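Local coordinates for protein tryptophanyl-tRNA synthetase (Aeropyrum pernix, PDB 3A04) that catalyses the ATP-dependent attachment of L-tryptophan to its cognate tRNA, releasing AMP and diphosphate, at residues A39-S44 / Q98-K103; L62-R67 / Y207-V212; I133-A138 / A350-R355; A176-L181 / M187-Q192; A194-V199 / R223-L228. All coordinates share one frame; numbering follows the deposited sequence.

Interaction 1: A39-S44 / Q98-K103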
# COMPACT_ATOMS: atom_id res chain seq x y z
N ALA A 39 7.50 -31.58 21.36
CA ALA A 39 6.95 -31.51 19.99
C ALA A 39 7.45 -32.64 19.03
O ALA A 39 7.06 -32.69 17.85
CB ALA A 39 7.12 -30.08 19.37
N GLY A 40 8.26 -33.58 19.55
CA GLY A 40 8.71 -34.71 18.73
C GLY A 40 9.79 -34.31 17.71
O GLY A 40 9.85 -34.88 16.66
N MET A 41 10.67 -33.38 18.07
CA MET A 41 11.62 -32.77 17.14
C MET A 41 12.99 -32.92 17.79
O MET A 41 13.10 -32.70 18.98
CB MET A 41 11.28 -31.27 16.91
CG MET A 41 9.97 -31.05 16.12
SD MET A 41 9.57 -29.28 15.96
CE MET A 41 11.05 -28.60 15.11
N GLU A 42 14.01 -33.28 17.01
CA GLU A 42 15.39 -33.21 17.48
C GLU A 42 16.09 -32.00 16.87
O GLU A 42 15.79 -31.65 15.72
CB GLU A 42 16.16 -34.49 17.08
CG GLU A 42 15.71 -35.73 17.85
CD GLU A 42 16.13 -35.73 19.34
OE1 GLU A 42 17.22 -35.22 19.71
OE2 GLU A 42 15.33 -36.25 20.17
N PRO A 43 16.99 -31.35 17.64
CA PRO A 43 17.58 -30.15 17.13
C PRO A 43 18.36 -30.47 15.83
O PRO A 43 18.96 -31.56 15.70
CB PRO A 43 18.56 -29.71 18.22
CG PRO A 43 18.17 -30.53 19.48
CD PRO A 43 17.48 -31.73 18.99
N SER A 44 18.34 -29.51 14.91
CA SER A 44 19.17 -29.55 13.68
C SER A 44 20.62 -29.30 14.03
O SER A 44 20.91 -28.83 15.14
CB SER A 44 18.67 -28.39 12.80
OG SER A 44 19.09 -27.14 13.37
N GLN A 98 10.23 -27.67 7.65
CA GLN A 98 9.23 -28.31 6.80
C GLN A 98 9.19 -29.83 7.05
O GLN A 98 8.10 -30.42 7.13
CB GLN A 98 9.53 -28.07 5.34
CG GLN A 98 8.48 -28.62 4.37
CD GLN A 98 8.69 -28.04 3.00
OE1 GLN A 98 9.63 -28.39 2.31
NE2 GLN A 98 7.81 -27.11 2.59
N LYS A 99 10.36 -30.48 7.10
CA LYS A 99 10.35 -31.93 7.40
C LYS A 99 9.75 -32.21 8.78
O LYS A 99 9.40 -33.33 9.04
CB LYS A 99 11.78 -32.50 7.42
CG LYS A 99 12.45 -32.43 6.05
CD LYS A 99 13.93 -32.81 6.18
CE LYS A 99 14.53 -33.11 4.78
NZ LYS A 99 16.07 -33.12 4.92
N ASN A 100 9.79 -31.26 9.71
CA ASN A 100 9.15 -31.49 11.05
C ASN A 100 7.70 -30.95 11.12
O ASN A 100 7.14 -30.77 12.17
CB ASN A 100 10.04 -30.91 12.14
CG ASN A 100 11.27 -31.74 12.34
OD1 ASN A 100 11.20 -32.77 13.04
ND2 ASN A 100 12.38 -31.38 11.70
N GLY A 101 7.07 -30.81 9.97
CA GLY A 101 5.65 -30.52 9.98
C GLY A 101 5.26 -29.04 9.79
O GLY A 101 4.05 -28.76 9.64
N PHE A 102 6.21 -28.08 9.73
CA PHE A 102 5.79 -26.64 9.57
C PHE A 102 5.31 -26.36 8.19
O PHE A 102 5.95 -26.83 7.21
CB PHE A 102 6.96 -25.67 9.90
CG PHE A 102 7.30 -25.57 11.33
CD1 PHE A 102 7.61 -26.68 12.07
CD2 PHE A 102 7.34 -24.29 11.93
CE1 PHE A 102 7.95 -26.55 13.43
CE2 PHE A 102 7.63 -24.12 13.29
CZ PHE A 102 7.94 -25.25 14.06
N LYS A 103 4.25 -25.51 8.05
CA LYS A 103 3.90 -25.00 6.74
C LYS A 103 4.94 -23.90 6.41
O LYS A 103 5.16 -23.00 7.19
CB LYS A 103 2.45 -24.40 6.77
CG LYS A 103 1.98 -23.85 5.42
CD LYS A 103 1.77 -24.89 4.26
CE LYS A 103 1.37 -24.17 3.03
NZ LYS A 103 1.01 -25.15 1.90
O HOH W 1 9.18 -34.00 13.69
O HOH W 2 13.05 -34.09 14.32
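Met41 reaches across from the loop after helix 33-38 and lies obliquely over the Asn100 side chain, while it meets the Phe102 ring at about a right angle. Its chain bends at the thioether (chi3 58°), which brings both CG and the terminal methyl against Asn100: Met41 CE sits 3.9 Å from Asn100 CB, and Met41 CG 3.7 Å from Asn100 OD1. The sulfur comes to the rim of the aromatic ring rather than above it; Met41 SD is 4.1 Å from Phe102 CE1, a Met-aromatic contact at the edge. A long, flexible methionine suits this place because it can touch an amide and a ring at once.

Asn100 turns its oxygen to the loop backbone, where two waters donate to OD1. One of them also donates to Gly40 O (3.2 Å) and the other accepts from Glu42 N (3.0 Å). Asn100 ND2 is tied to Tyr96 O in helix 85-99, and the next residue, Gly101, takes positive phi in the Schellman motif closing that helix. No direct hydrogen bond joins the segments, which implies a contact divided between a buried sulfur-aromatic side and a water-mediated polar side.

Interaction 2: L62-R67 / Y207-V212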
# COMPACT_ATOMS: atom_id res chain seq x y z
N LEU A 62 5.91 -24.06 19.63
CA LEU A 62 6.14 -25.48 19.82
C LEU A 62 4.97 -26.01 20.71
O LEU A 62 4.46 -27.13 20.50
CB LEU A 62 7.53 -25.65 20.53
CG LEU A 62 8.73 -25.46 19.54
CD1 LEU A 62 10.10 -25.47 20.29
CD2 LEU A 62 8.72 -26.45 18.36
N GLU A 63 4.50 -25.14 21.63
CA GLU A 63 3.31 -25.53 22.48
C GLU A 63 2.12 -25.75 21.58
O GLU A 63 1.40 -26.82 21.68
CB GLU A 63 3.03 -24.47 23.59
CG GLU A 63 3.97 -24.62 24.85
CD GLU A 63 4.10 -23.38 25.77
OE1 GLU A 63 3.47 -22.31 25.52
OE2 GLU A 63 4.86 -23.46 26.78
N ALA A 64 1.86 -24.79 20.69
CA ALA A 64 0.75 -25.05 19.71
C ALA A 64 0.93 -26.33 18.90
O ALA A 64 -0.03 -27.18 18.72
CB ALA A 64 0.60 -23.84 18.77
N LYS A 65 2.16 -26.50 18.37
CA LYS A 65 2.40 -27.70 17.60
C LYS A 65 2.16 -29.01 18.37
O LYS A 65 1.63 -29.99 17.78
CB LYS A 65 3.84 -27.70 17.10
CG LYS A 65 4.10 -28.71 16.01
CD LYS A 65 5.59 -28.60 15.62
CE LYS A 65 5.76 -29.22 14.24
NZ LYS A 65 5.43 -30.70 14.19
N ALA A 66 2.66 -29.07 19.59
CA ALA A 66 2.45 -30.28 20.42
C ALA A 66 0.95 -30.59 20.71
O ALA A 66 0.60 -31.74 20.86
CB ALA A 66 3.29 -30.22 21.73
N ARG A 67 0.07 -29.61 20.75
CA ARG A 67 -1.32 -29.96 21.00
C ARG A 67 -2.00 -30.22 19.69
O ARG A 67 -3.22 -30.47 19.69
CB ARG A 67 -2.07 -28.92 21.80
CG ARG A 67 -2.08 -27.51 21.24
CD ARG A 67 -3.15 -26.67 22.01
NE ARG A 67 -3.01 -25.27 21.65
CZ ARG A 67 -2.23 -24.40 22.27
NH1 ARG A 67 -1.54 -24.78 23.33
NH2 ARG A 67 -2.13 -23.15 21.80
N TYR A 207 -2.93 -19.39 9.98
CA TYR A 207 -1.77 -19.82 10.75
C TYR A 207 -1.37 -18.77 11.78
O TYR A 207 -0.57 -17.83 11.56
CB TYR A 207 -0.56 -20.20 9.85
CG TYR A 207 -0.79 -21.38 8.92
CD1 TYR A 207 -0.44 -22.69 9.32
CD2 TYR A 207 -1.23 -21.18 7.63
CE1 TYR A 207 -0.63 -23.77 8.44
CE2 TYR A 207 -1.42 -22.28 6.76
CZ TYR A 207 -1.12 -23.56 7.20
OH TYR A 207 -1.29 -24.65 6.36
N ARG A 208 -1.98 -18.88 12.93
CA ARG A 208 -1.75 -17.89 13.92
C ARG A 208 -0.33 -17.99 14.51
O ARG A 208 0.28 -16.97 14.89
CB ARG A 208 -2.78 -18.12 15.07
CG ARG A 208 -2.25 -17.49 16.36
CD ARG A 208 -3.37 -17.43 17.40
NE ARG A 208 -4.44 -16.50 16.97
CZ ARG A 208 -5.56 -16.40 17.70
NH1 ARG A 208 -5.72 -17.19 18.78
NH2 ARG A 208 -6.48 -15.54 17.34
N HIS A 209 0.19 -19.20 14.56
CA HIS A 209 1.49 -19.39 15.19
C HIS A 209 2.58 -19.45 14.06
O HIS A 209 2.65 -20.45 13.34
CB HIS A 209 1.41 -20.68 15.96
CG HIS A 209 0.31 -20.67 16.98
ND1 HIS A 209 0.39 -19.87 18.10
CD2 HIS A 209 -0.91 -21.26 17.03
CE1 HIS A 209 -0.72 -19.98 18.81
NE2 HIS A 209 -1.54 -20.79 18.17
N VAL A 210 3.37 -18.40 13.94
CA VAL A 210 4.33 -18.29 12.82
C VAL A 210 5.68 -17.96 13.41
O VAL A 210 5.77 -17.12 14.30
CB VAL A 210 4.02 -17.06 11.92
CG1 VAL A 210 4.92 -17.10 10.60
CG2 VAL A 210 2.61 -17.03 11.59
N VAL A 211 6.75 -18.56 12.88
CA VAL A 211 8.07 -18.21 13.38
C VAL A 211 8.84 -17.65 12.19
O VAL A 211 8.59 -18.03 11.04
CB VAL A 211 8.80 -19.47 14.03
CG1 VAL A 211 8.97 -20.72 12.98
CG2 VAL A 211 10.17 -19.02 14.67
N VAL A 212 9.71 -16.67 12.43
CA VAL A 212 10.48 -16.05 11.36
C VAL A 212 11.96 -16.21 11.72
O VAL A 212 12.40 -15.71 12.81
CB VAL A 212 10.17 -14.56 11.28
CG1 VAL A 212 10.89 -13.85 10.08
CG2 VAL A 212 8.58 -14.32 11.16
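The CB of Ala64 rests on the His209 imidazole where helix 58-66 packs beside the parallel core of the Rossmann-like catalytic domain, at the foot of strand 210-215. Ala64 CB lies 3.6 Å from the centroid of the His209 ring and 18° off its normal, a CH-pi contact over the face, shifted toward CD2 (Ala64 CB to His209 CD2, 3.5 Å). Alanine suits this turn of the helix because a single methyl lets the ring lie close against the helix. The opposite face of the imidazole is covered by its own neighbour, with Arg208 CG 3.7 Å above the ring plane, so the ring is sandwiched between two aliphatic groups.

The torsion of His209 (chi1 -58°) sets CG anti to its carbonyl carbon and swings the ring out to the helix. Both nitrogens then find acidic partners: ND1 bonds Glu239 OE2, and NE2 makes a weak bond to Glu69 OE1. Two carboxylates would be expected to favour a protonated ring, although the nearby arginine would work against this. A leucine in place of His209 would probably keep some packing on Ala64 but leave Glu239 and Glu69 without their imidazole partner. Arg67 is itself in a salt bridge with Glu69 through NE, so Glu69 stands between Arg67 and the histidine, held to the latter only weakly. The guanidinium of Arg67 folds back over its own chain, with Ala64 CA 3.9 Å above its plane, which leaves Arg67 NH2 4.4 Å from His209 NE2.

Interaction 3: I133-A138 / A350-R355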
# COMPACT_ATOMS: atom_id res chain seq x y z
N ILE A 133 13.55 -19.30 -6.44
CA ILE A 133 12.69 -20.46 -6.19
C ILE A 133 13.38 -21.77 -6.68
O ILE A 133 13.32 -22.80 -6.00
CB ILE A 133 11.29 -20.28 -6.80
CG1 ILE A 133 10.58 -19.11 -6.05
CG2 ILE A 133 10.46 -21.58 -6.67
CD1 ILE A 133 9.33 -18.53 -6.80
N ALA A 134 13.97 -21.72 -7.88
CA ALA A 134 14.55 -22.95 -8.42
C ALA A 134 15.69 -23.43 -7.53
O ALA A 134 15.76 -24.60 -7.26
CB ALA A 134 14.99 -22.77 -9.87
N ASN A 135 16.54 -22.54 -7.01
CA ASN A 135 17.59 -23.01 -6.07
C ASN A 135 17.04 -23.55 -4.76
O ASN A 135 17.53 -24.50 -4.19
CB ASN A 135 18.61 -21.92 -5.80
CG ASN A 135 19.69 -21.90 -6.86
OD1 ASN A 135 20.39 -22.87 -7.02
ND2 ASN A 135 19.81 -20.82 -7.59
N MET A 136 15.96 -22.95 -4.27
CA MET A 136 15.34 -23.47 -3.07
C MET A 136 14.77 -24.90 -3.25
O MET A 136 14.92 -25.76 -2.40
CB MET A 136 14.19 -22.54 -2.68
CG MET A 136 14.78 -21.29 -2.04
SD MET A 136 13.32 -20.29 -1.47
CE MET A 136 13.66 -18.81 -2.35
N ILE A 137 14.14 -25.14 -4.38
CA ILE A 137 13.61 -26.47 -4.68
C ILE A 137 14.78 -27.52 -4.79
O ILE A 137 14.67 -28.63 -4.29
CB ILE A 137 12.89 -26.44 -6.06
CG1 ILE A 137 11.63 -25.55 -6.05
CG2 ILE A 137 12.42 -27.85 -6.50
CD1 ILE A 137 10.78 -25.70 -4.85
N ALA A 138 15.84 -27.11 -5.47
CA ALA A 138 17.01 -28.00 -5.70
C ALA A 138 17.70 -28.30 -4.36
O ALA A 138 18.34 -29.39 -4.20
CB ALA A 138 17.95 -27.33 -6.66
N ALA A 350 27.89 -30.19 -7.36
CA ALA A 350 27.57 -31.05 -8.49
C ALA A 350 26.23 -31.68 -8.32
O ALA A 350 25.48 -31.79 -9.27
CB ALA A 350 28.71 -32.20 -8.66
N GLU A 351 25.89 -32.16 -7.15
CA GLU A 351 24.57 -32.76 -6.98
C GLU A 351 23.50 -31.65 -7.07
O GLU A 351 22.45 -31.83 -7.68
CB GLU A 351 24.45 -33.46 -5.62
CG GLU A 351 25.50 -34.49 -5.36
CD GLU A 351 25.19 -35.27 -4.09
OE1 GLU A 351 23.98 -35.57 -3.90
OE2 GLU A 351 26.13 -35.57 -3.30
N HIS A 352 23.81 -30.48 -6.50
CA HIS A 352 22.84 -29.37 -6.48
C HIS A 352 22.61 -28.93 -7.93
O HIS A 352 21.48 -28.78 -8.35
CB HIS A 352 23.37 -28.17 -5.68
CG HIS A 352 22.41 -27.03 -5.65
ND1 HIS A 352 21.33 -26.99 -4.78
CD2 HIS A 352 22.36 -25.89 -6.37
CE1 HIS A 352 20.65 -25.85 -4.99
NE2 HIS A 352 21.26 -25.17 -5.95
N GLN A 353 23.68 -28.69 -8.69
CA GLN A 353 23.53 -28.26 -10.06
C GLN A 353 22.84 -29.26 -10.99
O GLN A 353 22.16 -28.84 -11.94
CB GLN A 353 24.84 -27.76 -10.61
CG GLN A 353 25.30 -26.53 -9.83
CD GLN A 353 26.71 -26.14 -10.04
OE1 GLN A 353 27.44 -26.75 -10.85
NE2 GLN A 353 27.16 -25.14 -9.31
N SER A 354 22.93 -30.55 -10.69
CA SER A 354 22.24 -31.58 -11.48
C SER A 354 20.76 -31.54 -11.26
O SER A 354 19.98 -32.11 -12.04
CB SER A 354 22.77 -32.99 -11.15
OG SER A 354 22.41 -33.45 -9.85
N ARG A 355 20.35 -30.88 -10.19
CA ARG A 355 18.95 -30.82 -9.90
C ARG A 355 18.29 -29.51 -10.44
O ARG A 355 17.07 -29.41 -10.50
CB ARG A 355 18.73 -30.98 -8.41
CG ARG A 355 18.88 -32.43 -7.92
CD ARG A 355 18.34 -32.58 -6.53
NE ARG A 355 19.25 -31.96 -5.59
CZ ARG A 355 20.21 -32.59 -4.92
NH1 ARG A 355 20.38 -33.92 -5.07
NH2 ARG A 355 21.00 -31.90 -4.09
O HOH W 3 21.41 -29.29 -3.05
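Asn135 and Ala138 meet His352 and Arg355 in a helix-helix crossing, where helix 121-139 of the Rossmann-like domain packs against the long helix 334-364. The short segments pass with their axes 9.4 Å apart and their directions 122° from each other. The first turn of that long helix carries Cys334 and Cys337 of the iron-sulfur cluster pocket, so the crossing joins the catalytic domain to the helix that reaches the cluster.

Two direct hydrogen bonds hold it. His352 NE2 donates to Asn135 OD1 (2.7 Å, 173° at the hydrogen); the ring and the amide are almost coplanar, and the bond lies in the plane of both. Asn135 ND2 is engaged by Glu131 O one turn earlier, which fixes the flip of the amide and presents its oxygen to the histidine. The second bond is less straight: Arg355 NE gives its hydrogen to a lone pair of Ala138 O over 3.1 Å.

Close packing accompanies these bonds. His352 CG stands opposite its backbone N (chi1 180°), sending the ring out to helix 121-139, where His352 CE1 touches Ala138 CB at 3.5 Å. Alanine is small enough to admit both the ring and Arg355 CB. Replacing the histidine with a leucine would probably leave Asn135 OD1 without its donor and take away the ND1 contact of a nearby water.

This water lies in the plane of the imidazole, 2.9 Å from His352 ND1; it donates to Ala138 O and accepts from Arg355 NH2 at 2.8 Å.

Interaction 4: A176-L181 / M187-Q192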
# COMPACT_ATOMS: atom_id res chain seq x y z
N ALA A 176 13.41 5.38 12.88
CA ALA A 176 14.30 4.69 13.82
C ALA A 176 14.83 3.38 13.25
O ALA A 176 15.95 2.99 13.58
CB ALA A 176 13.60 4.45 15.17
N ILE A 177 14.08 2.73 12.38
CA ILE A 177 14.43 1.36 11.89
C ILE A 177 15.24 1.34 10.61
O ILE A 177 16.15 0.50 10.45
CB ILE A 177 13.17 0.50 11.65
CG1 ILE A 177 12.54 0.12 13.00
CG2 ILE A 177 13.50 -0.80 10.90
CD1 ILE A 177 11.10 -0.19 12.89
N TYR A 178 14.88 2.22 9.68
CA TYR A 178 15.36 2.11 8.32
C TYR A 178 16.10 3.37 7.81
O TYR A 178 16.58 3.36 6.67
CB TYR A 178 14.21 1.64 7.37
CG TYR A 178 13.97 0.11 7.33
CD1 TYR A 178 15.05 -0.80 7.35
CD2 TYR A 178 12.67 -0.42 7.27
CE1 TYR A 178 14.86 -2.21 7.31
CE2 TYR A 178 12.44 -1.83 7.22
CZ TYR A 178 13.55 -2.73 7.24
OH TYR A 178 13.38 -4.11 7.20
N GLY A 179 16.20 4.43 8.63
CA GLY A 179 16.76 5.73 8.22
C GLY A 179 15.78 6.68 7.49
O GLY A 179 14.58 6.72 7.80
N GLU A 180 16.29 7.41 6.49
CA GLU A 180 15.45 8.29 5.63
C GLU A 180 14.22 7.65 5.02
O GLU A 180 14.28 6.61 4.36
CB GLU A 180 16.27 8.94 4.52
CG GLU A 180 17.43 9.80 5.04
CD GLU A 180 17.03 11.26 5.32
OE1 GLU A 180 17.30 12.14 4.44
OE2 GLU A 180 16.46 11.51 6.41
N LEU A 181 13.10 8.29 5.21
CA LEU A 181 11.83 7.66 4.94
C LEU A 181 11.13 7.96 3.62
O LEU A 181 10.10 8.72 3.58
CB LEU A 181 10.91 8.05 6.04
CG LEU A 181 11.03 7.23 7.30
CD1 LEU A 181 9.59 7.25 7.76
CD2 LEU A 181 11.54 5.76 7.06
N MET A 187 6.53 2.17 2.30
CA MET A 187 5.72 1.05 1.78
C MET A 187 6.40 -0.30 2.08
O MET A 187 5.75 -1.30 2.48
CB MET A 187 5.48 1.26 0.30
CG MET A 187 4.69 0.13 -0.37
SD MET A 187 2.90 0.31 0.03
CE MET A 187 2.71 1.94 -0.42
N ALA A 188 7.70 -0.38 1.84
CA ALA A 188 8.36 -1.68 2.08
C ALA A 188 8.28 -2.17 3.51
O ALA A 188 8.18 -3.38 3.78
CB ALA A 188 9.84 -1.59 1.65
N SER A 189 8.40 -1.24 4.46
CA SER A 189 8.32 -1.61 5.85
C SER A 189 6.93 -2.18 6.22
O SER A 189 6.81 -3.21 6.87
CB SER A 189 8.68 -0.38 6.68
OG SER A 189 8.50 -0.75 8.01
N LEU A 190 5.87 -1.51 5.81
CA LEU A 190 4.51 -2.05 6.06
C LEU A 190 4.30 -3.39 5.33
O LEU A 190 3.61 -4.27 5.84
CB LEU A 190 3.40 -1.09 5.59
CG LEU A 190 3.42 0.35 6.14
CD1 LEU A 190 2.39 1.26 5.45
CD2 LEU A 190 3.13 0.37 7.61
N THR A 191 4.85 -3.51 4.13
CA THR A 191 4.59 -4.73 3.31
C THR A 191 5.33 -5.89 3.98
O THR A 191 4.87 -7.02 4.04
CB THR A 191 5.10 -4.48 1.83
OG1 THR A 191 4.34 -3.40 1.26
CG2 THR A 191 4.88 -5.67 0.93
N GLN A 192 6.54 -5.62 4.50
CA GLN A 192 7.24 -6.68 5.16
C GLN A 192 6.51 -7.12 6.39
O GLN A 192 6.58 -8.29 6.74
CB GLN A 192 8.68 -6.16 5.48
CG GLN A 192 9.72 -7.13 5.44
CD GLN A 192 11.03 -6.61 6.13
OE1 GLN A 192 11.81 -7.41 6.72
NE2 GLN A 192 11.24 -5.28 6.07
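Tyr178, at the end of helix 171-178, stretches across to Ser189 and Gln192 on the next helix. From CB the side chain leaves with chi1 at -83°, placing CG beside the backbone N and directing the ring toward helix 183-197. Tyr178 CD2 is the first ring atom to touch, 4.0 Å from Ser189 CB. Next along the same edge, Tyr178 CE2 remains near that CB and comes within 3.8 Å of Gln192 NE2. Tyr178 CZ lies 3.6 Å from the same Gln192 NE2, and the tip makes the one hydrogen bond across the segments: Gln192 NE2 donates to Tyr178 OH over 2.7 Å, almost straight at 176°.

The donor arrives near the plane of the ring, and the hydroxyl lies in the plane of the amide, with the two planes only 30° apart. Gln192 attains this by running extended beyond CG, so glutamine's length is used in full. One face of the tyrosine is covered by the preceding residue, Ile177, whose CG2 lies 3.6 Å above the Tyr178 ring and over its centre. Serine suits the nearer position, since its small CB lets the ring edge approach the helix.

Beyond Tyr178, Gly179 leaves the helix with positive phi, and Lys185 NZ bonds the carbonyls of Tyr178 and Glu180 across the turn. On helix 183-197, Met187 and Leu190 pack on Leu190 and Met187 of the second subunit. The whole is a pair of consecutive helices joined by a short turn, placed beside the dimer interface of this tryptophanyl-tRNA synthetase.

Interaction 5: A194-V199 / R223-L228; sequences ADILHV and RLTRDL
Thr225 pushes its methyl against Leu197 and Ile196, and these three buried residues make the contact between helix 183-197 and helix 219-231. Thr225 CG2 lies 3.7 Å from Leu197 CG and 3.8 Å from Leu197 CD1, the threonine and leucine side chains running past one another in opposite directions. Thr225 CG2 also lies 3.9 Å from Ile196 CG2, so that one carbon is shared by two neighbouring aliphatic groups. The Ile196 CD1 branch reaches the other arm of the threonine, 3.9 Å from Thr225 OG1.

The threonine torsion (chi1 -59°) explains the division of labour: CG2 lies trans to the backbone N and meets the facing helix, while OG1 turns beside that N and bonds His221 O in the preceding turn. The hydroxyl is therefore satisfied within its own helix. Ile196 also packs on Val212 of strand 210-215, and Leu197 on Phe165, so the two residues carry the contact into the surrounding core of the Rossmann-like domain.

No hydrogen bond crosses between the segments. Their association here consequently depends on aliphatic shape and burial, with threonine serving as a compact methyl whose hydroxyl already has its partner in His221 O.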
# COMPACT_ATOMS: atom_id res chain seq x y z
N ALA A 194 3.23 -7.05 6.72
CA ALA A 194 2.16 -7.90 6.14
C ALA A 194 2.64 -9.26 5.70
O ALA A 194 1.91 -10.29 5.83
CB ALA A 194 1.48 -7.14 4.96
N ASP A 195 3.82 -9.32 5.09
CA ASP A 195 4.38 -10.67 4.74
C ASP A 195 4.33 -11.60 5.98
O ASP A 195 3.88 -12.75 5.90
CB ASP A 195 5.85 -10.55 4.24
CG ASP A 195 5.93 -9.95 2.84
OD1 ASP A 195 4.94 -10.11 2.05
OD2 ASP A 195 6.93 -9.27 2.52
N ILE A 196 4.81 -11.12 7.13
CA ILE A 196 4.79 -11.96 8.35
C ILE A 196 3.38 -12.27 8.88
O ILE A 196 3.03 -13.43 9.19
CB ILE A 196 5.64 -11.27 9.45
CG1 ILE A 196 7.09 -11.17 8.93
CG2 ILE A 196 5.48 -12.00 10.81
CD1 ILE A 196 8.02 -10.11 9.71
N LEU A 197 2.55 -11.24 8.98
CA LEU A 197 1.28 -11.37 9.70
C LEU A 197 0.17 -11.93 8.83
O LEU A 197 -0.75 -12.43 9.38
CB LEU A 197 0.87 -9.97 10.20
CG LEU A 197 1.84 -9.47 11.30
CD1 LEU A 197 1.57 -8.02 11.59
CD2 LEU A 197 1.83 -10.30 12.62
N HIS A 198 0.19 -11.78 7.48
CA HIS A 198 -1.00 -12.10 6.68
C HIS A 198 -1.32 -13.60 6.75
O HIS A 198 -2.44 -13.99 6.52
CB HIS A 198 -0.86 -11.73 5.18
CG HIS A 198 -0.02 -12.70 4.38
ND1 HIS A 198 1.35 -12.82 4.52
CD2 HIS A 198 -0.38 -13.61 3.41
CE1 HIS A 198 1.81 -13.74 3.68
NE2 HIS A 198 0.78 -14.25 3.01
N VAL A 199 -0.32 -14.45 7.04
CA VAL A 199 -0.59 -15.90 7.07
C VAL A 199 -1.57 -16.32 8.18
O VAL A 199 -2.18 -17.42 8.14
CB VAL A 199 0.74 -16.74 7.21
CG1 VAL A 199 1.67 -16.38 6.09
CG2 VAL A 199 1.39 -16.63 8.64
N ARG A 223 10.18 -6.20 15.73
CA ARG A 223 9.54 -5.67 16.90
C ARG A 223 8.45 -4.71 16.44
O ARG A 223 7.39 -4.60 17.08
CB ARG A 223 10.63 -4.95 17.77
CG ARG A 223 11.53 -5.97 18.51
CD ARG A 223 12.32 -5.29 19.69
NE ARG A 223 12.90 -4.00 19.31
CZ ARG A 223 14.15 -3.84 18.87
NH1 ARG A 223 14.93 -4.88 18.72
NH2 ARG A 223 14.64 -2.64 18.58
N LEU A 224 8.70 -3.96 15.37
CA LEU A 224 7.65 -3.08 14.86
C LEU A 224 6.45 -3.96 14.38
O LEU A 224 5.30 -3.62 14.62
CB LEU A 224 8.14 -2.17 13.73
CG LEU A 224 7.07 -1.35 12.98
CD1 LEU A 224 6.42 -0.30 13.95
CD2 LEU A 224 7.63 -0.64 11.70
N THR A 225 6.74 -5.07 13.72
CA THR A 225 5.69 -6.07 13.30
C THR A 225 4.89 -6.58 14.50
O THR A 225 3.66 -6.68 14.43
CB THR A 225 6.34 -7.25 12.49
OG1 THR A 225 6.99 -6.68 11.34
CG2 THR A 225 5.30 -8.28 11.97
N ARG A 226 5.57 -6.90 15.60
CA ARG A 226 4.86 -7.40 16.79
C ARG A 226 4.03 -6.27 17.36
O ARG A 226 2.93 -6.50 17.76
CB ARG A 226 5.86 -7.86 17.84
CG ARG A 226 6.54 -9.21 17.46
CD ARG A 226 7.85 -9.39 18.30
NE ARG A 226 7.60 -9.54 19.76
CZ ARG A 226 7.24 -10.67 20.36
NH1 ARG A 226 6.98 -11.83 19.69
NH2 ARG A 226 7.07 -10.66 21.67
N ASP A 227 4.55 -5.03 17.36
CA ASP A 227 3.68 -3.88 17.75
C ASP A 227 2.45 -3.71 16.86
O ASP A 227 1.36 -3.47 17.36
CB ASP A 227 4.41 -2.56 17.81
CG ASP A 227 5.50 -2.55 18.92
OD1 ASP A 227 5.49 -3.42 19.79
OD2 ASP A 227 6.46 -1.76 18.79
N LEU A 228 2.63 -3.76 15.54
CA LEU A 228 1.51 -3.73 14.63
C LEU A 228 0.45 -4.81 14.95
O LEU A 228 -0.78 -4.51 15.01
CB LEU A 228 1.98 -3.73 13.14
CG LEU A 228 2.56 -2.43 12.60
CD1 LEU A 228 3.26 -2.79 11.24
CD2 LEU A 228 1.37 -1.39 12.37

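Interactions 1, 2 and 5 adjoin in space, while along the chain 1 crosses 2 and 2 crosses 5. Centre to centre, interactions 1 and 2 are about 11 Å apart, with Lys65 bonding Asn100 O between them; 2 and 5 are about 15 Å apart, joined where Tyr207 N probably bonds Val199 O. Interaction 4, its centre about 13 Å from that of 5, shares helix 183-197 and lies beside the dimer interface. Interaction 3, about 31 Å from 5 between centres and across the chain's centre, encloses 4 and 5 in sequence. Distant parts of the chain are thus interleaved in the catalytic domain, and interaction 3 ties it to the helix running from the cluster.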